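Local coordinates for signal recognition particle 54 kDa protein (Aeropyrum pernix, PDB 7EPK) that belongs to the SRP54 family, uniting an N-terminal helical bundle, a P-loop-type GTPase domain that holds GDP here, and a helical signal peptide binding domain, at residues A117-V121 with E149-M153; P237-I241 with T262-I266; E311-A315 with Y330-R334; R372-I377 with D409-L413. All coordinates share one frame; numbering follows the deposited sequence.

Overall arrangement
Contacts 1 and 2 belong to the GTPase domain and share its mixed sheet: contact 1 packs helix 109-122 against the end of helix 139-150 and the turn that follows, whereas contact 2 joins neighbouring strands and the helix end between them. Their centres lie about 23 Å apart. Contacts 3 and 4 are all-helical, some 45 to 54 Å from the first pair by centres, and they touch where Leu333 meets Trp373. Contact 4 is the most buried, with isoleucine, leucine and tryptophan at its heart. Contact 3 is more open and relies on an ionic network beside its aliphatic part. Small alanines set the spacing in contact 1, while contact 2 adds a backbone hydrogen bond between strands.

Contact 1. Residues A117-V121 with E149-M153; sequences AYYYV and EAGAM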
loop_
_atom_site.group_PDB
_atom_site.type_symbol
_atom_site.label_atom_id
_atom_site.label_comp_id
_atom_site.label_asym_id
_atom_site.label_seq_id
_atom_site.Cartn_x
_atom_site.Cartn_y
_atom_site.Cartn_z
ATOM N N ALA A 117 0.402 -13.561 17.941
ATOM C CA ALA A 117 -0.306 -13.291 19.219
ATOM C C ALA A 117 0.137 -11.931 19.777
ATOM O O ALA A 117 -0.732 -11.043 19.999
ATOM C CB ALA A 117 -0.053 -14.401 20.200
ATOM N N TYR A 118 1.447 -11.754 19.975
ATOM C CA TYR A 118 2.023 -10.469 20.445
ATOM C C TYR A 118 1.409 -9.323 19.650
ATOM O O TYR A 118 0.820 -8.402 20.239
ATOM C CB TYR A 118 3.536 -10.391 20.245
ATOM C CG TYR A 118 4.104 -9.027 20.557
ATOM C CD1 TYR A 118 3.835 -8.410 21.771
ATOM C CD2 TYR A 118 4.912 -8.353 19.654
ATOM C CE1 TYR A 118 4.339 -7.159 22.075
ATOM C CE2 TYR A 118 5.434 -7.103 19.949
ATOM C CZ TYR A 118 5.140 -6.500 21.160
ATOM O OH TYR A 118 5.622 -5.265 21.482
ATOM N N TYR A 119 1.569 -9.407 18.332
ATOM C CA TYR A 119 1.226 -8.336 17.374
ATOM C C TYR A 119 -0.180 -7.827 17.680
ATOM O O TYR A 119 -0.400 -6.593 17.720
ATOM C CB TYR A 119 1.359 -8.847 15.938
ATOM C CG TYR A 119 0.910 -7.839 14.920
ATOM C CD1 TYR A 119 1.725 -6.779 14.570
ATOM C CD2 TYR A 119 -0.351 -7.906 14.377
ATOM C CE1 TYR A 119 1.306 -5.819 13.667
ATOM C CE2 TYR A 119 -0.789 -6.952 13.476
ATOM C CZ TYR A 119 0.040 -5.905 13.119
ATOM O OH TYR A 119 -0.394 -4.981 12.221
ATOM N N TYR A 120 -1.117 -8.743 17.888
ATOM C CA TYR A 120 -2.543 -8.379 18.090
ATOM C C TYR A 120 -2.763 -7.913 19.534
ATOM O O TYR A 120 -3.670 -7.057 19.748
ATOM C CB TYR A 120 -3.461 -9.537 17.703
ATOM C CG TYR A 120 -3.683 -9.670 16.219
ATOM C CD1 TYR A 120 -4.450 -8.751 15.520
ATOM C CD2 TYR A 120 -3.129 -10.723 15.515
ATOM C CE1 TYR A 120 -4.663 -8.883 14.161
ATOM C CE2 TYR A 120 -3.337 -10.871 14.157
ATOM C CZ TYR A 120 -4.103 -9.946 13.475
ATOM O OH TYR A 120 -4.306 -10.110 12.137
ATOM N N VAL A 121 -1.983 -8.451 20.485
ATOM C CA VAL A 121 -2.068 -8.033 21.918
ATOM C C VAL A 121 -1.760 -6.529 21.976
ATOM O O VAL A 121 -2.663 -5.771 22.422
ATOM C CB VAL A 121 -1.165 -8.870 22.848
ATOM C CG1 VAL A 121 -1.140 -8.299 24.257
ATOM C CG2 VAL A 121 -1.595 -10.330 22.885
ATOM N N GLU A 149 5.099 -14.957 27.220
ATOM C CA GLU A 149 6.106 -14.058 26.592
ATOM C C GLU A 149 5.411 -12.964 25.769
ATOM O O GLU A 149 5.966 -11.848 25.703
ATOM C CB GLU A 149 7.038 -14.892 25.715
ATOM C CG GLU A 149 8.058 -14.089 24.931
ATOM C CD GLU A 149 9.207 -14.938 24.406
ATOM O OE1 GLU A 149 9.482 -16.002 25.020
ATOM O OE2 GLU A 149 9.826 -14.547 23.384
ATOM N N ALA A 150 4.272 -13.285 25.145
ATOM C CA ALA A 150 3.518 -12.407 24.219
ATOM C C ALA A 150 2.428 -11.666 24.989
ATOM O O ALA A 150 1.848 -10.681 24.458
ATOM C CB ALA A 150 2.915 -13.230 23.107
ATOM N N GLY A 151 2.132 -12.138 26.191
ATOM C CA GLY A 151 1.039 -11.571 26.999
ATOM C C GLY A 151 -0.310 -11.952 26.426
ATOM O O GLY A 151 -1.170 -11.076 26.313
ATOM N N ALA A 152 -0.480 -13.234 26.098
ATOM C CA ALA A 152 -1.724 -13.828 25.552
ATOM C C ALA A 152 -2.076 -15.068 26.370
ATOM O O ALA A 152 -1.133 -15.797 26.755
ATOM C CB ALA A 152 -1.542 -14.183 24.091
ATOM N N MET A 153 -3.376 -15.312 26.574
ATOM C CA MET A 153 -3.889 -16.523 27.261
ATOM C C MET A 153 -3.458 -17.766 26.476
ATOM O O MET A 153 -2.986 -17.630 25.339
ATOM C CB MET A 153 -5.410 -16.496 27.396
ATOM C CG MET A 153 -5.931 -15.304 28.180
ATOM S SD MET A 153 -7.746 -15.176 28.148
ATOM C CE MET A 153 -7.923 -13.469 28.667
#
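The ring of Tyr118 meets Ala150 at its edge: the carbonyl O of Ala150 lies near the ring plane, 4.0 Å from CD1. CG is anti to the backbone N (chi1 173°), which puts the ring beside the end of helix 139-150, while the CB of Tyr118 touches the CB of Ala150 at 4.1 Å. Tyr120 turns its ring the other way, and one of its faces is covered by CD2 of Tyr119. No hydrogen bond crosses between 117-121 and 149-153, so van der Waals fit does the work. Alanine suits this place because the backbones come very close. The CB of Ala150 sits 3.8 Å from the N of Tyr118, and the CB of Ala117 reaches that of Ala152 at 4.2 Å. One turn on, Val121 places its branched end against the turn, with CG1 3.5 Å from the O of Gly151 and CG2 4.0 Å from the CB of Ala152. That turn is a Schellman motif, whose positive phi (72°) at Gly151 favours glycine and ends the helix sharply. The chain then leads into edge strand 153-156, where Met153 pairs through its backbone with strand 127-131. Helix 109-122 packs on the same sheet: Ala117 rests on Val127, Leu129 and Ile182, and Val121 also on Val127, while Leu275 touches both Tyr118 and Ala150.

Contact 2. Residues P237-I241 with T262-I266; sequences PIGSI and TGARI
Ile238 meets Thr262 near the start of strand 240-244, its CG1 lying 3.9 Å from the threonine methyl CG2 as the two side chains pass at a slant. The hydroxyl of Thr262 is used elsewhere, OG1 hydrogen-bonding to the O of Ala258. Gly239 follows, and its backbone runs beside Ala264, whose CB is 4.2 Å from the glycine C. At Ser240 the side chain goes to the same face as Arg265, and its hydroxyl is engaged by Glu212 of strand 212-218. Ile241 then locks the strands in parallel register opposite Ile266. Its N donates to the O of Arg265 at 2.9 Å, approaching in the carbonyl plane with an N-H...O angle of 141°, somewhat bent, and its O receives a CA-H...O contact of 3.2 Å from the CA of Ile266. With CG1 beside the backbone N and CG2 anti to it (chi1 -68°), the delta methyl CD1 of Ile241 turns to the CB of Ala264 at 4.2 Å, and CG2 touches CG1 of Ile266 at 4.1 Å. A beta-branched residue suits the extended strand at buried Ile241. The pair closes a beta-alpha-beta crossover in which helix 255-262 joins the strands and sends Ala258 onto Ile241 and Ala255 onto Ile266, while strand 212-218 flanks 240-244 and helix 225-235 packs against Thr262.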
loop_
_atom_site.group_PDB
_atom_site.type_symbol
_atom_site.label_atom_id
_atom_site.label_comp_id
_atom_site.label_asym_id
_atom_site.label_seq_id
_atom_site.Cartn_x
_atom_site.Cartn_y
_atom_site.Cartn_z
ATOM N N PRO A 237 -9.127 -24.651 2.674
ATOM C CA PRO A 237 -9.018 -23.467 1.815
ATOM C C PRO A 237 -8.250 -22.316 2.478
ATOM O O PRO A 237 -8.714 -21.817 3.483
ATOM C CB PRO A 237 -10.487 -23.106 1.568
ATOM C CG PRO A 237 -11.159 -24.474 1.493
ATOM C CD PRO A 237 -10.404 -25.360 2.475
ATOM N N ILE A 238 -7.100 -21.949 1.907
ATOM C CA ILE A 238 -6.212 -20.880 2.439
ATOM C C ILE A 238 -6.860 -19.513 2.224
ATOM O O ILE A 238 -7.344 -19.254 1.111
ATOM C CB ILE A 238 -4.840 -20.887 1.755
ATOM C CG1 ILE A 238 -4.150 -22.256 1.791
ATOM C CG2 ILE A 238 -3.987 -19.770 2.346
ATOM C CD1 ILE A 238 -4.087 -22.879 3.154
ATOM N N GLY A 239 -6.787 -18.655 3.241
ATOM C CA GLY A 239 -7.297 -17.276 3.235
ATOM C C GLY A 239 -6.174 -16.302 3.511
ATOM O O GLY A 239 -6.313 -15.126 3.150
ATOM N N SER A 240 -5.083 -16.773 4.115
ATOM C CA SER A 240 -3.892 -15.948 4.422
ATOM C C SER A 240 -2.612 -16.698 4.038
ATOM O O SER A 240 -2.648 -17.957 3.991
ATOM C CB SER A 240 -3.894 -15.558 5.869
ATOM O OG SER A 240 -4.806 -14.491 6.069
ATOM N N ILE A 241 -1.530 -15.959 3.760
ATOM C CA ILE A 241 -0.153 -16.525 3.679
ATOM C C ILE A 241 0.752 -15.666 4.545
ATOM O O ILE A 241 0.666 -14.433 4.490
ATOM C CB ILE A 241 0.379 -16.627 2.237
ATOM C CG1 ILE A 241 -0.399 -17.687 1.449
ATOM C CG2 ILE A 241 1.877 -16.902 2.231
ATOM C CD1 ILE A 241 -0.104 -17.726 -0.025
ATOM N N THR A 262 -3.569 -19.990 -4.577
ATOM C CA THR A 262 -4.720 -19.965 -3.638
ATOM C C THR A 262 -5.528 -18.669 -3.812
ATOM O O THR A 262 -6.653 -18.610 -3.281
ATOM C CB THR A 262 -4.193 -20.119 -2.212
ATOM O OG1 THR A 262 -3.279 -19.043 -2.001
ATOM C CG2 THR A 262 -3.493 -21.443 -1.998
ATOM N N GLY A 263 -4.966 -17.679 -4.522
ATOM C CA GLY A 263 -5.523 -16.322 -4.703
ATOM C C GLY A 263 -5.486 -15.542 -3.403
ATOM O O GLY A 263 -6.286 -14.599 -3.273
ATOM N N ALA A 264 -4.589 -15.941 -2.486
ATOM C CA ALA A 264 -4.515 -15.499 -1.072
ATOM C C ALA A 264 -3.489 -14.387 -0.938
ATOM O O ALA A 264 -2.506 -14.396 -1.674
ATOM C CB ALA A 264 -4.137 -16.632 -0.158
ATOM N N ARG A 265 -3.716 -13.489 0.011
ATOM C CA ARG A 265 -2.846 -12.323 0.243
ATOM C C ARG A 265 -1.763 -12.770 1.222
ATOM O O ARG A 265 -2.013 -13.640 2.091
ATOM C CB ARG A 265 -3.617 -11.106 0.773
ATOM C CG ARG A 265 -5.131 -11.194 0.641
ATOM C CD ARG A 265 -5.856 -10.045 1.315
ATOM N NE ARG A 265 -7.215 -10.436 1.668
ATOM C CZ ARG A 265 -8.108 -9.647 2.255
ATOM N NH1 ARG A 265 -7.791 -8.398 2.557
ATOM N NH2 ARG A 265 -9.318 -10.112 2.528
ATOM N N ILE A 266 -0.595 -12.180 1.072
ATOM C CA ILE A 266 0.496 -12.290 2.063
ATOM C C ILE A 266 0.224 -11.222 3.118
ATOM O O ILE A 266 0.353 -10.025 2.790
ATOM C CB ILE A 266 1.845 -12.126 1.359
ATOM C CG1 ILE A 266 2.049 -13.263 0.356
ATOM C CG2 ILE A 266 2.978 -12.023 2.367
ATOM C CD1 ILE A 266 3.239 -13.059 -0.549
#

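Contact 3. Residues E311-A315 with Y330-R334; sequences ELDRA and YRQLR
An antiparallel helix pair brings Glu311 and Ala315 of the long helix 293-320 against Arg334 and Gln332 of helix 326-337 in the signal peptide binding domain. The short segments run at 145° to each other, with their axes 8.7 Å apart. Along the more open side a salt-bridge network ties them together. Bent at chi2 (-70°), Glu311 brings its carboxylate between two arginines: OE1 pairs with NH1 of Arg334 at 3.3 Å, and OE2 with NH2 of Arg314 on its own helix at 3.1 Å. The carboxylate is turned 62° from the plane of the Arg334 guanidinium, so they meet through single atoms and not as a flat pair. Arg331, extended from CG to NE, crosses Glu311 at a slant, with CD 3.9 Å from OE1. Its guanidinium lies close to that of Arg314, NE to NH2 3.7 Å, and the carboxylate of Glu311 probably offsets the like charges. Long, flexible arginines suit this more open side because they carry charge from one helix to the other. The inner side is more buried and largely aliphatic, apart from the amide of Gln332. Ala315 is small enough to let the helices approach, and Gln332, extended beyond CG, bonds through NE2 to the hydroxyl of Tyr416. Leu312 CD1 lies 4.4 Å from CG of Gln332. Here the CB of Ala315 comes within 3.7 Å of the CB of Gln332.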
loop_
_atom_site.group_PDB
_atom_site.type_symbol
_atom_site.label_atom_id
_atom_site.label_comp_id
_atom_site.label_asym_id
_atom_site.label_seq_id
_atom_site.Cartn_x
_atom_site.Cartn_y
_atom_site.Cartn_z
ATOM N N GLU A 311 -0.632 22.376 -13.559
ATOM C CA GLU A 311 -1.986 22.953 -13.319
ATOM C C GLU A 311 -1.863 24.474 -13.154
ATOM O O GLU A 311 -2.655 25.199 -13.770
ATOM C CB GLU A 311 -2.681 22.340 -12.101
ATOM C CG GLU A 311 -3.651 21.222 -12.447
ATOM C CD GLU A 311 -4.926 21.653 -13.152
ATOM O OE1 GLU A 311 -6.011 21.597 -12.520
ATOM O OE2 GLU A 311 -4.838 22.030 -14.334
ATOM N N LEU A 312 -0.889 24.946 -12.374
ATOM C CA LEU A 312 -0.628 26.401 -12.227
ATOM C C LEU A 312 -0.203 26.983 -13.578
ATOM O O LEU A 312 -0.709 28.060 -13.922
ATOM C CB LEU A 312 0.446 26.630 -11.163
ATOM C CG LEU A 312 0.693 28.091 -10.796
ATOM C CD1 LEU A 312 -0.560 28.736 -10.224
ATOM C CD2 LEU A 312 1.840 28.217 -9.812
ATOM N N ASP A 313 0.676 26.286 -14.306
ATOM C CA ASP A 313 1.130 26.643 -15.678
ATOM C C ASP A 313 -0.079 26.998 -16.546
ATOM O O ASP A 313 -0.096 28.122 -17.100
ATOM C CB ASP A 313 1.915 25.495 -16.322
ATOM C CG ASP A 313 2.585 25.858 -17.637
ATOM O OD1 ASP A 313 1.939 25.658 -18.693
ATOM O OD2 ASP A 313 3.745 26.335 -17.595
ATOM N N ARG A 314 -1.035 26.070 -16.666
ATOM C CA ARG A 314 -2.259 26.252 -17.487
ATOM C C ARG A 314 -3.072 27.416 -16.905
ATOM O O ARG A 314 -3.552 28.240 -17.686
ATOM C CB ARG A 314 -3.071 24.955 -17.565
ATOM C CG ARG A 314 -4.416 25.121 -18.258
ATOM C CD ARG A 314 -4.952 23.837 -18.854
ATOM N NE ARG A 314 -5.519 22.961 -17.843
ATOM C CZ ARG A 314 -6.717 23.115 -17.283
ATOM N NH1 ARG A 314 -7.495 24.133 -17.615
ATOM N NH2 ARG A 314 -7.130 22.245 -16.377
ATOM N N ALA A 315 -3.191 27.501 -15.580
ATOM C CA ALA A 315 -4.039 28.497 -14.885
ATOM C C ALA A 315 -3.524 29.911 -15.174
ATOM O O ALA A 315 -4.356 30.771 -15.512
ATOM C CB ALA A 315 -4.071 28.213 -13.408
ATOM N N TYR A 330 -10.745 28.764 -9.812
ATOM C CA TYR A 330 -10.930 27.594 -8.927
ATOM C C TYR A 330 -9.763 26.613 -9.090
ATOM O O TYR A 330 -9.290 26.105 -8.069
ATOM C CB TYR A 330 -12.244 26.887 -9.224
ATOM C CG TYR A 330 -12.519 25.777 -8.252
ATOM C CD1 TYR A 330 -13.151 26.035 -7.053
ATOM C CD2 TYR A 330 -12.110 24.486 -8.502
ATOM C CE1 TYR A 330 -13.428 25.024 -6.149
ATOM C CE2 TYR A 330 -12.369 23.465 -7.605
ATOM C CZ TYR A 330 -13.034 23.730 -6.423
ATOM O OH TYR A 330 -13.313 22.731 -5.533
ATOM N N ARG A 331 -9.338 26.346 -10.332
ATOM C CA ARG A 331 -8.250 25.384 -10.649
ATOM C C ARG A 331 -6.923 26.005 -10.218
ATOM O O ARG A 331 -6.052 25.254 -9.707
ATOM C CB ARG A 331 -8.213 25.037 -12.143
ATOM C CG ARG A 331 -9.285 24.049 -12.581
ATOM C CD ARG A 331 -9.070 23.551 -14.002
ATOM N NE ARG A 331 -10.296 22.969 -14.548
ATOM C CZ ARG A 331 -11.189 23.615 -15.297
ATOM N NH1 ARG A 331 -12.281 22.992 -15.710
ATOM N NH2 ARG A 331 -10.990 24.878 -15.635
ATOM N N GLN A 332 -6.795 27.320 -10.439
ATOM C CA GLN A 332 -5.627 28.147 -10.046
ATOM C C GLN A 332 -5.432 28.056 -8.530
ATOM O O GLN A 332 -4.314 27.761 -8.118
ATOM C CB GLN A 332 -5.835 29.591 -10.491
ATOM C CG GLN A 332 -4.631 30.488 -10.232
ATOM C CD GLN A 332 -4.931 31.910 -10.628
ATOM O OE1 GLN A 332 -5.242 32.192 -11.787
ATOM N NE2 GLN A 332 -4.884 32.796 -9.645
ATOM N N LEU A 333 -6.487 28.268 -7.741
ATOM C CA LEU A 333 -6.411 28.267 -6.255
ATOM C C LEU A 333 -6.038 26.860 -5.789
ATOM O O LEU A 333 -5.038 26.740 -5.044
ATOM C CB LEU A 333 -7.742 28.725 -5.647
ATOM C CG LEU A 333 -8.161 30.157 -5.991
ATOM C CD1 LEU A 333 -9.615 30.424 -5.621
ATOM C CD2 LEU A 333 -7.244 31.165 -5.329
ATOM N N ARG A 334 -6.789 25.838 -6.221
ATOM C CA ARG A 334 -6.495 24.416 -5.890
ATOM C C ARG A 334 -4.998 24.166 -6.084
ATOM O O ARG A 334 -4.360 23.678 -5.156
ATOM C CB ARG A 334 -7.281 23.437 -6.759
ATOM C CG ARG A 334 -6.974 21.975 -6.449
ATOM C CD ARG A 334 -7.816 20.981 -7.237
ATOM N NE ARG A 334 -7.003 19.911 -7.808
ATOM C CZ ARG A 334 -6.088 20.068 -8.771
ATOM N NH1 ARG A 334 -5.835 21.262 -9.292
ATOM N NH2 ARG A 334 -5.415 19.016 -9.207
#

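Contact 4. Residues R372-I377 with D409-L413; sequences RWMAII and DVREL
Asp409 OD1 accepts a weak but fairly straight bond from NE of Arg372, 3.5 Å long with 158° at the hydrogen and part of a salt bridge. It lies at the edge of the guanidinium, near its plane. This pair lies at one side of a near-perpendicular helix crossing (95°, axes 10.0 Å apart) in the signal peptide binding domain. In the first turn of helix 409-423, Asp409 would also suit the positive end of the helix dipole; Glu412 adds a more distant opposite charge for Arg372. Below the ions the contact is buried and apolar. Trp373 gives a flat surface to Leu413, whose CB sits 4.0 Å from the centroid of the five-membered ring, almost on its normal, in a CH-pi contact. The ring of Tyr416 meets the indole, and Leu333 packs on the CB of Trp373. Leucine suits the crossing because its branches can spread: with CG anti to the backbone N (chi1 168°), the side chain reaches helix 367-379, where CD2 lies 3.7 Å from CG1 of Ile377. Ile376, which also packs on Ile399, sets its CG2 3.7 Å from CD2 of Leu413, and its CD1 rests 3.8 Å from the CB of Val410.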
loop_
_atom_site.group_PDB
_atom_site.type_symbol
_atom_site.label_atom_id
_atom_site.label_comp_id
_atom_site.label_asym_id
_atom_site.label_seq_id
_atom_site.Cartn_x
_atom_site.Cartn_y
_atom_site.Cartn_z
ATOM N N ARG A 372 -11.285 30.118 1.256
ATOM C CA ARG A 372 -12.598 30.807 1.383
ATOM C C ARG A 372 -13.136 31.019 -0.033
ATOM O O ARG A 372 -14.327 30.745 -0.279
ATOM C CB ARG A 372 -12.480 32.158 2.112
ATOM C CG ARG A 372 -12.326 32.098 3.632
ATOM C CD ARG A 372 -12.578 33.458 4.287
ATOM N NE ARG A 372 -11.791 34.560 3.723
ATOM C CZ ARG A 372 -10.561 34.906 4.106
ATOM N NH1 ARG A 372 -9.943 34.242 5.069
ATOM N NH2 ARG A 372 -9.943 35.907 3.506
ATOM N N TRP A 373 -12.267 31.492 -0.929
ATOM C CA TRP A 373 -12.601 31.755 -2.348
ATOM C C TRP A 373 -13.085 30.469 -3.010
ATOM O O TRP A 373 -14.045 30.555 -3.792
ATOM C CB TRP A 373 -11.396 32.363 -3.059
ATOM C CG TRP A 373 -11.244 33.813 -2.743
ATOM C CD1 TRP A 373 -11.907 34.509 -1.776
ATOM C CD2 TRP A 373 -10.364 34.750 -3.386
ATOM N NE1 TRP A 373 -11.509 35.815 -1.776
ATOM C CE2 TRP A 373 -10.558 35.995 -2.750
ATOM C CE3 TRP A 373 -9.428 34.668 -4.429
ATOM C CZ2 TRP A 373 -9.860 37.144 -3.141
ATOM C CZ3 TRP A 373 -8.741 35.804 -4.814
ATOM C CH2 TRP A 373 -8.955 37.026 -4.175
ATOM N N MET A 374 -12.475 29.324 -2.680
ATOM C CA MET A 374 -12.867 28.014 -3.255
ATOM C C MET A 374 -14.269 27.647 -2.745
ATOM O O MET A 374 -15.119 27.284 -3.578
ATOM C CB MET A 374 -11.819 26.926 -2.985
ATOM C CG MET A 374 -10.663 26.956 -4.023
ATOM S SD MET A 374 -9.255 25.802 -3.751
ATOM C CE MET A 374 -10.173 24.280 -3.511
ATOM N N ALA A 375 -14.551 27.835 -1.456
ATOM C CA ALA A 375 -15.875 27.562 -0.833
ATOM C C ALA A 375 -16.947 28.402 -1.528
ATOM O O ALA A 375 -18.026 27.857 -1.831
ATOM C CB ALA A 375 -15.829 27.873 0.643
ATOM N N ILE A 376 -16.630 29.687 -1.734
ATOM C CA ILE A 376 -17.461 30.703 -2.448
ATOM C C ILE A 376 -17.870 30.135 -3.810
ATOM O O ILE A 376 -19.064 30.080 -4.072
ATOM C CB ILE A 376 -16.691 32.034 -2.618
ATOM C CG1 ILE A 376 -16.454 32.769 -1.294
ATOM C CG2 ILE A 376 -17.378 32.919 -3.646
ATOM C CD1 ILE A 376 -17.601 33.639 -0.854
ATOM N N ILE A 377 -16.889 29.779 -4.648
ATOM C CA ILE A 377 -17.098 29.294 -6.046
ATOM C C ILE A 377 -17.984 28.046 -5.981
ATOM O O ILE A 377 -18.930 27.917 -6.776
ATOM C CB ILE A 377 -15.753 29.024 -6.757
ATOM C CG1 ILE A 377 -14.911 30.292 -6.911
ATOM C CG2 ILE A 377 -15.982 28.392 -8.116
ATOM C CD1 ILE A 377 -13.498 30.020 -7.292
ATOM N N ASP A 409 -16.633 39.340 1.107
ATOM C CA ASP A 409 -15.643 38.316 0.667
ATOM C C ASP A 409 -15.918 37.950 -0.794
ATOM O O ASP A 409 -14.970 37.989 -1.620
ATOM C CB ASP A 409 -15.657 37.068 1.551
ATOM C CG ASP A 409 -14.431 36.985 2.434
ATOM O OD1 ASP A 409 -13.306 37.063 1.882
ATOM O OD2 ASP A 409 -14.607 36.870 3.658
ATOM N N VAL A 410 -17.176 37.624 -1.091
ATOM C CA VAL A 410 -17.652 37.324 -2.471
ATOM C C VAL A 410 -17.446 38.567 -3.360
ATOM O O VAL A 410 -17.332 38.384 -4.582
ATOM C CB VAL A 410 -19.090 36.755 -2.482
ATOM C CG1 VAL A 410 -19.999 37.352 -1.420
ATOM C CG2 VAL A 410 -19.734 36.858 -3.853
ATOM N N ARG A 411 -17.311 39.773 -2.791
ATOM C CA ARG A 411 -16.887 40.996 -3.545
ATOM C C ARG A 411 -15.382 40.958 -3.846
ATOM O O ARG A 411 -15.014 41.398 -4.939
ATOM C CB ARG A 411 -17.167 42.310 -2.801
ATOM C CG ARG A 411 -18.622 42.749 -2.770
ATOM C CD ARG A 411 -18.779 44.051 -2.004
ATOM N NE ARG A 411 -20.157 44.496 -2.142
ATOM C CZ ARG A 411 -20.632 45.189 -3.170
ATOM N NH1 ARG A 411 -19.819 45.580 -4.144
ATOM N NH2 ARG A 411 -21.920 45.498 -3.216
ATOM N N GLU A 412 -14.539 40.513 -2.907
ATOM C CA GLU A 412 -13.055 40.496 -3.076
ATOM C C GLU A 412 -12.701 39.616 -4.287
ATOM O O GLU A 412 -11.964 40.092 -5.152
ATOM C CB GLU A 412 -12.329 39.981 -1.825
ATOM C CG GLU A 412 -12.435 40.869 -0.590
ATOM C CD GLU A 412 -12.020 40.212 0.728
ATOM O OE1 GLU A 412 -11.632 39.024 0.713
ATOM O OE2 GLU A 412 -12.094 40.884 1.781
ATOM N N LEU A 413 -13.201 38.374 -4.319
ATOM C CA LEU A 413 -12.999 37.413 -5.436
ATOM C C LEU A 413 -13.456 38.102 -6.718
ATOM O O LEU A 413 -12.675 38.164 -7.692
ATOM C CB LEU A 413 -13.801 36.121 -5.178
ATOM C CG LEU A 413 -13.942 35.121 -6.341
ATOM C CD1 LEU A 413 -12.614 34.847 -7.033
ATOM C CD2 LEU A 413 -14.532 33.805 -5.859
#